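Side-chain contacts in annexin B22 (Schistosoma mansoni, PDB 4MDU), which binds acidic phospholipid membranes in a calcium-dependent manner, aggregates liposomes when calcium is present, and is involved in worm reproduction and host-parasite interaction: residues H17-H22 with A200-G205; F98-C103 with K308-M313. One frame throughout, in Å; residues are numbered along the deposited sequence.

Overall arrangement
Contact 1 and contact 2 lie on opposite sides of the chain's centre. Their centres are about 33 Å apart and they share no helix. Contact 1 (17-22 with 200-205) joins the N-terminal tail to the single helical turn 201-204 between repeats 2 and 3. It is farther from the middle of the chain, yet its phenylalanine and isoleucine are buried; its proline is exposed. Contact 2 (98-103 with 308-313) joins a helix of repeat 1 to the start of a helix, and the turn before it, in repeat 4. A buried valine meets a buried methionine, and beside them a partly exposed lysine meets a partly exposed tyrosine. Contact 1 is hydrocarbon throughout, whereas contact 2 brings in sulfur and a phenol oxygen.

Contact 1: residues H17-H22 with A200-G205; sequences HSFDPH and AIPDKG
Phe19 lays one face of its ring against the side chain of Ile201. The branch methyl CG2 of Ile201 sits 4.1 Å above the ring plane, offset toward the rim on the side of Phe19 CD1. The other branch of Ile201 is extended, with chi2 at 179°. This carries its end methyl out past the rim on the other flank, where Ile201 CD1 comes 4.1 Å from Phe19 CD2. The isoleucine reaches both CD1 and CD2 of the ring, and the two side chains run past each other in opposite directions. Phe19 CG lies anti to the carbonyl carbon (chi1 -56°), which sends the ring across to the helix.

Pro202 meets the outer half of the ring. Its CD is 3.9 Å from Phe19 CE1 and approaches obliquely, with the proline crossing the phenylalanine at about a right angle.

Residues 17-22 belong to the N-terminal tail, ahead of helix 38-48; in annexins this tail usually runs along the concave side, away from the calcium-binding convex face. Residues 200-205 belong to the connection between repeats 2 and 3. The turn 201-204 is closed by the backbone bond from Gly205 N to Ile201 O, and Gly205 then leaves the helix with positive phi.

Within the tail, the ring of His25 meets that of Phe19. Toward the repeats, Tyr247 OH makes a weak hydrogen bond with Phe19 N and His17 NE2 bonds to Glu142. Beyond the phenylalanine, Asp20 OD2 accepts a weak hydrogen bond from His22 N (2.8 Å, 123°) and another bond from Lys24 N.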
ATOM      1  N   HIS B  17      20.114 -13.267 -12.027  1.00 32.52           N
ATOM      2  CA  HIS B  17      20.063 -12.639 -10.685  1.00 33.92           C
ATOM      3  C   HIS B  17      21.416 -12.599  -9.971  1.00 32.55           C
ATOM      4  O   HIS B  17      21.530 -12.038  -8.881  1.00 37.05           O
ATOM      5  CB  HIS B  17      19.093 -13.376  -9.749  1.00 25.97           C
ATOM      6  CG  HIS B  17      17.721 -13.571 -10.316  1.00 29.49           C
ATOM      7  ND1 HIS B  17      16.804 -12.547 -10.416  1.00 26.29           N
ATOM      8  CD2 HIS B  17      17.104 -14.678 -10.793  1.00 23.55           C
ATOM      9  CE1 HIS B  17      15.682 -13.014 -10.933  1.00 27.07           C
ATOM     10  NE2 HIS B  17      15.840 -14.304 -11.179  1.00 20.53           N
ATOM     11  N   SER B  18      22.431 -13.193 -10.585  1.00 29.78           N
ATOM     12  CA  SER B  18      23.626 -13.593  -9.866  1.00 34.22           C
ATOM     13  C   SER B  18      24.690 -12.526  -9.711  1.00 28.62           C
ATOM     14  O   SER B  18      25.564 -12.651  -8.859  1.00 30.20           O
ATOM     15  CB  SER B  18      24.246 -14.812 -10.542  1.00 42.92           C
ATOM     16  OG  SER B  18      23.674 -16.003 -10.049  1.00 41.73           O
ATOM     17  N   PHE B  19      24.628 -11.483 -10.523  1.00 24.60           N
ATOM     18  CA  PHE B  19      25.664 -10.456 -10.474  1.00 25.77           C
ATOM     19  C   PHE B  19      25.078  -9.089 -10.162  1.00 29.46           C
ATOM     20  O   PHE B  19      23.985  -8.751 -10.627  1.00 28.96           O
ATOM     21  CB  PHE B  19      26.411 -10.411 -11.805  1.00 33.13           C
ATOM     22  CG  PHE B  19      27.009 -11.721 -12.200  1.00 34.48           C
ATOM     23  CD1 PHE B  19      28.290 -12.060 -11.797  1.00 42.02           C
ATOM     24  CD2 PHE B  19      26.297 -12.617 -12.972  1.00 41.96           C
ATOM     25  CE1 PHE B  19      28.854 -13.273 -12.164  1.00 44.66           C
ATOM     26  CE2 PHE B  19      26.855 -13.836 -13.344  1.00 43.19           C
ATOM     27  CZ  PHE B  19      28.136 -14.160 -12.937  1.00 40.88           C
ATOM     28  N   ASP B  20      25.799  -8.305  -9.363  1.00 31.66           N
ATOM     29  CA  ASP B  20      25.369  -6.943  -9.064  1.00 43.03           C
ATOM     30  C   ASP B  20      25.525  -6.055 -10.299  1.00 40.75           C
ATOM     31  O   ASP B  20      26.010  -6.509 -11.335  1.00 31.83           O
ATOM     32  CB  ASP B  20      26.134  -6.379  -7.860  1.00 47.94           C
ATOM     33  CG  ASP B  20      27.600  -6.111  -8.156  1.00 46.23           C
ATOM     34  OD1 ASP B  20      28.385  -6.038  -7.192  1.00 50.45           O
ATOM     35  OD2 ASP B  20      27.979  -5.972  -9.331  1.00 41.48           O
ATOM     36  N   PRO B  21      25.105  -4.785 -10.198  1.00 44.02           N
ATOM     37  CA  PRO B  21      25.148  -3.892 -11.365  1.00 51.99           C
ATOM     38  C   PRO B  21      26.548  -3.771 -11.976  1.00 61.10           C
ATOM     39  O   PRO B  21      26.680  -3.554 -13.186  1.00 66.13           O
ATOM     40  CB  PRO B  21      24.709  -2.547 -10.781  1.00 51.62           C
ATOM     41  CG  PRO B  21      23.805  -2.930  -9.645  1.00 41.35           C
ATOM     42  CD  PRO B  21      24.466  -4.143  -9.036  1.00 35.86           C
ATOM     43  N   HIS B  22      27.570  -3.929 -11.141  1.00 52.42           N
ATOM     44  CA  HIS B  22      28.953  -3.765 -11.559  1.00 51.41           C
ATOM     45  C   HIS B  22      29.615  -5.068 -11.959  1.00 49.19           C
ATOM     46  O   HIS B  22      30.805  -5.090 -12.230  1.00 48.08           O
ATOM     47  CB  HIS B  22      29.766  -3.091 -10.455  1.00 53.61           C
ATOM     48  CG  HIS B  22      29.229  -1.755 -10.055  1.00 68.34           C
ATOM     49  ND1 HIS B  22      28.638  -1.527  -8.831  1.00 74.09           N
ATOM     50  CD2 HIS B  22      29.162  -0.584 -10.731  1.00 72.56           C
ATOM     51  CE1 HIS B  22      28.243  -0.267  -8.766  1.00 76.91           C
ATOM     52  NE2 HIS B  22      28.552   0.327  -9.905  1.00 75.41           N
ATOM     53  N   ALA B 200      30.121 -15.456 -18.472  1.00 52.77           N
ATOM     54  CA  ALA B 200      31.373 -14.833 -18.895  1.00 49.01           C
ATOM     55  C   ALA B 200      31.593 -13.467 -18.254  1.00 53.15           C
ATOM     56  O   ALA B 200      32.653 -12.853 -18.414  1.00 52.92           O
ATOM     57  CB  ALA B 200      31.410 -14.715 -20.418  1.00 46.12           C
ATOM     58  N   ILE B 201      30.593 -12.996 -17.521  1.00 48.96           N
ATOM     59  CA  ILE B 201      30.638 -11.654 -16.956  1.00 50.68           C
ATOM     60  C   ILE B 201      31.894 -11.358 -16.126  1.00 51.83           C
ATOM     61  O   ILE B 201      32.499 -10.294 -16.279  1.00 49.91           O
ATOM     62  CB  ILE B 201      29.350 -11.333 -16.167  1.00 48.61           C
ATOM     63  CG1 ILE B 201      28.229 -10.980 -17.142  1.00 50.19           C
ATOM     64  CG2 ILE B 201      29.573 -10.188 -15.198  1.00 45.20           C
ATOM     65  CD1 ILE B 201      26.914 -10.659 -16.474  1.00 48.92           C
ATOM     66  N   PRO B 202      32.301 -12.295 -15.253  1.00 53.64           N
ATOM     67  CA  PRO B 202      33.522 -12.009 -14.482  1.00 60.01           C
ATOM     68  C   PRO B 202      34.756 -11.893 -15.381  1.00 67.10           C
ATOM     69  O   PRO B 202      35.746 -11.262 -15.003  1.00 69.52           O
ATOM     70  CB  PRO B 202      33.635 -13.199 -13.515  1.00 57.64           C
ATOM     71  CG  PRO B 202      32.737 -14.261 -14.067  1.00 58.13           C
ATOM     72  CD  PRO B 202      31.670 -13.570 -14.867  1.00 55.34           C
ATOM     73  N   ASP B 203      34.686 -12.485 -16.568  1.00 72.39           N
ATOM     74  CA  ASP B 203      35.757 -12.362 -17.553  1.00 66.54           C
ATOM     75  C   ASP B 203      35.602 -11.083 -18.351  1.00 63.51           C
ATOM     76  O   ASP B 203      36.519 -10.269 -18.422  1.00 61.71           O
ATOM     77  CB  ASP B 203      35.736 -13.539 -18.529  1.00 70.96           C
ATOM     78  CG  ASP B 203      36.038 -14.856 -17.859  1.00 82.63           C
ATOM     79  OD1 ASP B 203      36.718 -14.850 -16.810  1.00 89.64           O
ATOM     80  OD2 ASP B 203      35.597 -15.901 -18.385  1.00 84.96           O
ATOM     81  N   LYS B 204      34.425 -10.911 -18.945  1.00 56.97           N
ATOM     82  CA  LYS B 204      34.231  -9.893 -19.963  1.00 54.58           C
ATOM     83  C   LYS B 204      33.630  -8.604 -19.424  1.00 50.66           C
ATOM     84  O   LYS B 204      33.604  -7.583 -20.105  1.00 52.75           O
ATOM     85  CB  LYS B 204      33.375 -10.455 -21.098  1.00 58.14           C
ATOM     86  CG  LYS B 204      33.914 -11.761 -21.686  1.00 62.99           C
ATOM     87  CD  LYS B 204      33.256 -12.102 -23.015  1.00 71.21           C
ATOM     88  CE  LYS B 204      33.846 -13.372 -23.618  1.00 78.43           C
ATOM     89  N   GLY B 205      33.142  -8.649 -18.195  1.00 57.58           N
ATOM     90  CA  GLY B 205      32.526  -7.479 -17.605  1.00 54.96           C
ATOM     91  C   GLY B 205      31.095  -7.244 -18.051  1.00 58.38           C
ATOM     92  O   GLY B 205      30.642  -7.731 -19.088  1.00 61.03           O
TER

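Contact 2: residues F98-C103 with K308-M313; sequences FRKVLC and KDYALM
Met313 and Val101 make the apolar part of the contact, with the thioether of the methionine set against the helix of the valine. Met313 SD is 3.8 Å from Val101 CA and 4.0 Å from Val101 CG2. The sulfur therefore touches backbone and side chain together. Met313 CG stands between the backbone N and the carbonyl carbon (chi1 73°), and the chain then runs straight and bends at chi3 (98°). That bend brings CE back over a face of the Tyr310 ring, 4.0 Å above the plane and toward its rim. Met313 thus lies between Val101 and the tyrosine, touching both.

The mixed contact is between Tyr310 and Lys100. Their side chains cross at about a right angle. Tyr310 OH comes 3.3 Å from Lys100 CG, so the phenol oxygen meets a methylene. The lysine chain is bent at chi2 and chi4, which turns its end back toward the tyrosine; Lys100 NZ is 4.0 Å from Tyr310 OH.

A weak capping bond sits at the start of helix 311-320: Asp309 OD2 accepts from Ala311 N at 3.3 Å.

The contact joins helix 96-106 of repeat 1 to the start of helix 311-320, and the turn before it, in repeat 4; these two repeats pair in the annexin fold. Tyr351 of helix 349-358 also packs on Val101. The calcium ligands Gly304, Leu305 and Gly306 lie in the loop just before residues 308-313.

Van der Waals contact thus carries this junction, and the nearby lysine charge probably adds at most a weak electrostatic pull on the phenol oxygen.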
ATOM      1  N   PHE B  98       6.813 -24.708  13.130  1.00 23.35           N
ATOM      2  CA  PHE B  98       7.904 -25.491  12.610  1.00 28.32           C
ATOM      3  C   PHE B  98       7.428 -26.232  11.369  1.00 37.69           C
ATOM      4  O   PHE B  98       8.075 -26.183  10.326  1.00 35.57           O
ATOM      5  CB  PHE B  98       8.388 -26.479  13.654  1.00 28.04           C
ATOM      6  CG  PHE B  98       9.644 -27.187  13.270  1.00 33.16           C
ATOM      7  CD1 PHE B  98      10.585 -26.565  12.471  1.00 26.24           C
ATOM      8  CD2 PHE B  98       9.890 -28.475  13.716  1.00 38.84           C
ATOM      9  CE1 PHE B  98      11.739 -27.218  12.113  1.00 38.35           C
ATOM     10  CE2 PHE B  98      11.048 -29.135  13.364  1.00 42.19           C
ATOM     11  CZ  PHE B  98      11.975 -28.507  12.562  1.00 43.51           C
ATOM     12  N   ARG B  99       6.291 -26.911  11.479  1.00 40.00           N
ATOM     13  CA  ARG B  99       5.714 -27.606  10.325  1.00 37.08           C
ATOM     14  C   ARG B  99       5.475 -26.646   9.151  1.00 31.41           C
ATOM     15  O   ARG B  99       5.793 -26.964   8.008  1.00 27.54           O
ATOM     16  CB  ARG B  99       4.423 -28.329  10.712  1.00 36.54           C
ATOM     17  CG  ARG B  99       3.830 -29.171   9.601  1.00 44.25           C
ATOM     18  CD  ARG B  99       2.928 -30.269  10.154  1.00 49.67           C
ATOM     19  NE  ARG B  99       1.645 -29.760  10.641  1.00 48.34           N
ATOM     20  CZ  ARG B  99       0.665 -30.529  11.115  1.00 45.91           C
ATOM     21  NH1 ARG B  99       0.819 -31.845  11.183  1.00 41.21           N
ATOM     22  NH2 ARG B  99      -0.468 -29.982  11.531  1.00 48.65           N
ATOM     23  N   LYS B 100       4.924 -25.472   9.441  1.00 32.52           N
ATOM     24  CA  LYS B 100       4.705 -24.457   8.418  1.00 31.59           C
ATOM     25  C   LYS B 100       5.990 -24.180   7.639  1.00 35.57           C
ATOM     26  O   LYS B 100       6.031 -24.285   6.416  1.00 37.93           O
ATOM     27  CB  LYS B 100       4.216 -23.154   9.049  1.00 38.88           C
ATOM     28  CG  LYS B 100       2.729 -22.931   8.994  1.00 49.58           C
ATOM     29  CD  LYS B 100       2.049 -23.404  10.259  1.00 62.67           C
ATOM     30  CE  LYS B 100       0.559 -23.089  10.211  1.00 68.68           C
ATOM     31  NZ  LYS B 100       0.333 -21.652   9.877  1.00 70.76           N
ATOM     32  N   VAL B 101       7.052 -23.831   8.348  1.00 28.18           N
ATOM     33  CA  VAL B 101       8.251 -23.415   7.654  1.00 33.01           C
ATOM     34  C   VAL B 101       8.862 -24.613   6.924  1.00 29.84           C
ATOM     35  O   VAL B 101       9.419 -24.475   5.827  1.00 28.04           O
ATOM     36  CB  VAL B 101       9.259 -22.715   8.605  1.00 28.97           C
ATOM     37  CG1 VAL B 101       9.840 -23.701   9.600  1.00 18.64           C
ATOM     38  CG2 VAL B 101      10.365 -22.041   7.794  1.00 26.86           C
ATOM     39  N   LEU B 102       8.737 -25.793   7.517  1.00 26.24           N
ATOM     40  CA  LEU B 102       9.234 -27.002   6.874  1.00 31.53           C
ATOM     41  C   LEU B 102       8.509 -27.262   5.547  1.00 38.17           C
ATOM     42  O   LEU B 102       9.091 -27.778   4.593  1.00 29.95           O
ATOM     43  CB  LEU B 102       9.074 -28.213   7.780  1.00 33.34           C
ATOM     44  CG  LEU B 102      10.108 -28.392   8.889  1.00 44.48           C
ATOM     45  CD1 LEU B 102       9.824 -29.660   9.689  1.00 45.32           C
ATOM     46  CD2 LEU B 102      11.518 -28.424   8.315  1.00 45.10           C
ATOM     47  N   CYS B 103       7.234 -26.909   5.487  1.00 31.65           N
ATOM     48  CA  CYS B 103       6.484 -27.183   4.283  1.00 38.66           C
ATOM     49  C   CYS B 103       6.888 -26.211   3.187  1.00 35.66           C
ATOM     50  O   CYS B 103       7.010 -26.605   2.043  1.00 36.20           O
ATOM     51  CB  CYS B 103       4.977 -27.171   4.533  1.00 42.28           C
ATOM     52  SG  CYS B 103       4.352 -28.705   5.296  1.00 81.52           S
ATOM     53  N   LYS B 308       1.650 -16.397  10.274  1.00 40.66           N
ATOM     54  CA  LYS B 308       0.399 -15.876   9.755  1.00 47.38           C
ATOM     55  C   LYS B 308       0.681 -15.013   8.523  1.00 48.03           C
ATOM     56  O   LYS B 308      -0.202 -14.782   7.695  1.00 52.36           O
ATOM     57  CB  LYS B 308      -0.338 -15.076  10.841  1.00 55.10           C
ATOM     58  CG  LYS B 308      -0.759 -15.909  12.053  1.00 62.56           C
ATOM     59  CD  LYS B 308      -1.556 -15.089  13.076  1.00 68.05           C
ATOM     60  N   ASP B 309       1.920 -14.533   8.421  1.00 41.22           N
ATOM     61  CA  ASP B 309       2.392 -13.841   7.227  1.00 38.59           C
ATOM     62  C   ASP B 309       3.640 -14.544   6.726  1.00 41.01           C
ATOM     63  O   ASP B 309       4.631 -14.646   7.461  1.00 37.92           O
ATOM     64  CB  ASP B 309       2.719 -12.376   7.511  1.00 37.45           C
ATOM     65  CG  ASP B 309       2.885 -11.566   6.229  1.00 47.09           C
ATOM     66  OD1 ASP B 309       1.849 -11.111   5.705  1.00 47.31           O
ATOM     67  OD2 ASP B 309       4.035 -11.384   5.749  1.00 38.34           O
ATOM     68  N   TYR B 310       3.603 -14.998   5.472  1.00 27.25           N
ATOM     69  CA  TYR B 310       4.642 -15.878   4.953  1.00 21.83           C
ATOM     70  C   TYR B 310       5.822 -15.150   4.358  1.00 19.60           C
ATOM     71  O   TYR B 310       6.807 -15.786   3.980  1.00 27.45           O
ATOM     72  CB  TYR B 310       4.056 -16.826   3.915  1.00 35.77           C
ATOM     73  CG  TYR B 310       3.460 -18.063   4.516  1.00 41.05           C
ATOM     74  CD1 TYR B 310       4.015 -19.305   4.266  1.00 56.71           C
ATOM     75  CD2 TYR B 310       2.352 -17.990   5.344  1.00 49.17           C
ATOM     76  CE1 TYR B 310       3.476 -20.453   4.813  1.00 64.95           C
ATOM     77  CE2 TYR B 310       1.808 -19.133   5.907  1.00 58.25           C
ATOM     78  CZ  TYR B 310       2.373 -20.364   5.633  1.00 63.30           C
ATOM     79  OH  TYR B 310       1.843 -21.516   6.175  1.00 60.80           O
ATOM     80  N   ALA B 311       5.740 -13.819   4.302  1.00 22.28           N
ATOM     81  CA  ALA B 311       6.749 -13.017   3.609  1.00 24.30           C
ATOM     82  C   ALA B 311       8.167 -13.210   4.147  1.00 28.91           C
ATOM     83  O   ALA B 311       9.112 -13.406   3.375  1.00 24.57           O
ATOM     84  CB  ALA B 311       6.358 -11.524   3.597  1.00 20.91           C
ATOM     85  N   LEU B 312       8.306 -13.176   5.471  1.00 25.44           N
ATOM     86  CA  LEU B 312       9.618 -13.296   6.094  1.00 21.94           C
ATOM     87  C   LEU B 312      10.306 -14.582   5.708  1.00 24.27           C
ATOM     88  O   LEU B 312      11.468 -14.574   5.280  1.00 24.05           O
ATOM     89  CB  LEU B 312       9.517 -13.214   7.624  1.00 20.00           C
ATOM     90  CG  LEU B 312      10.841 -13.441   8.356  1.00 27.69           C
ATOM     91  CD1 LEU B 312      11.906 -12.430   7.944  1.00 21.60           C
ATOM     92  CD2 LEU B 312      10.619 -13.378   9.882  1.00 27.57           C
ATOM     93  N   MET B 313       9.600 -15.697   5.875  1.00 24.80           N
ATOM     94  CA  MET B 313      10.187 -16.990   5.534  1.00 20.67           C
ATOM     95  C   MET B 313      10.331 -17.168   4.001  1.00 26.74           C
ATOM     96  O   MET B 313      11.311 -17.753   3.542  1.00 22.53           O
ATOM     97  CB  MET B 313       9.437 -18.164   6.218  1.00 15.48           C
ATOM     98  CG  MET B 313       8.059 -18.507   5.663  1.00 26.89           C
ATOM     99  SD  MET B 313       7.284 -19.957   6.450  1.00 35.71           S
ATOM    100  CE  MET B 313       6.215 -19.139   7.614  1.00 31.24           C
TER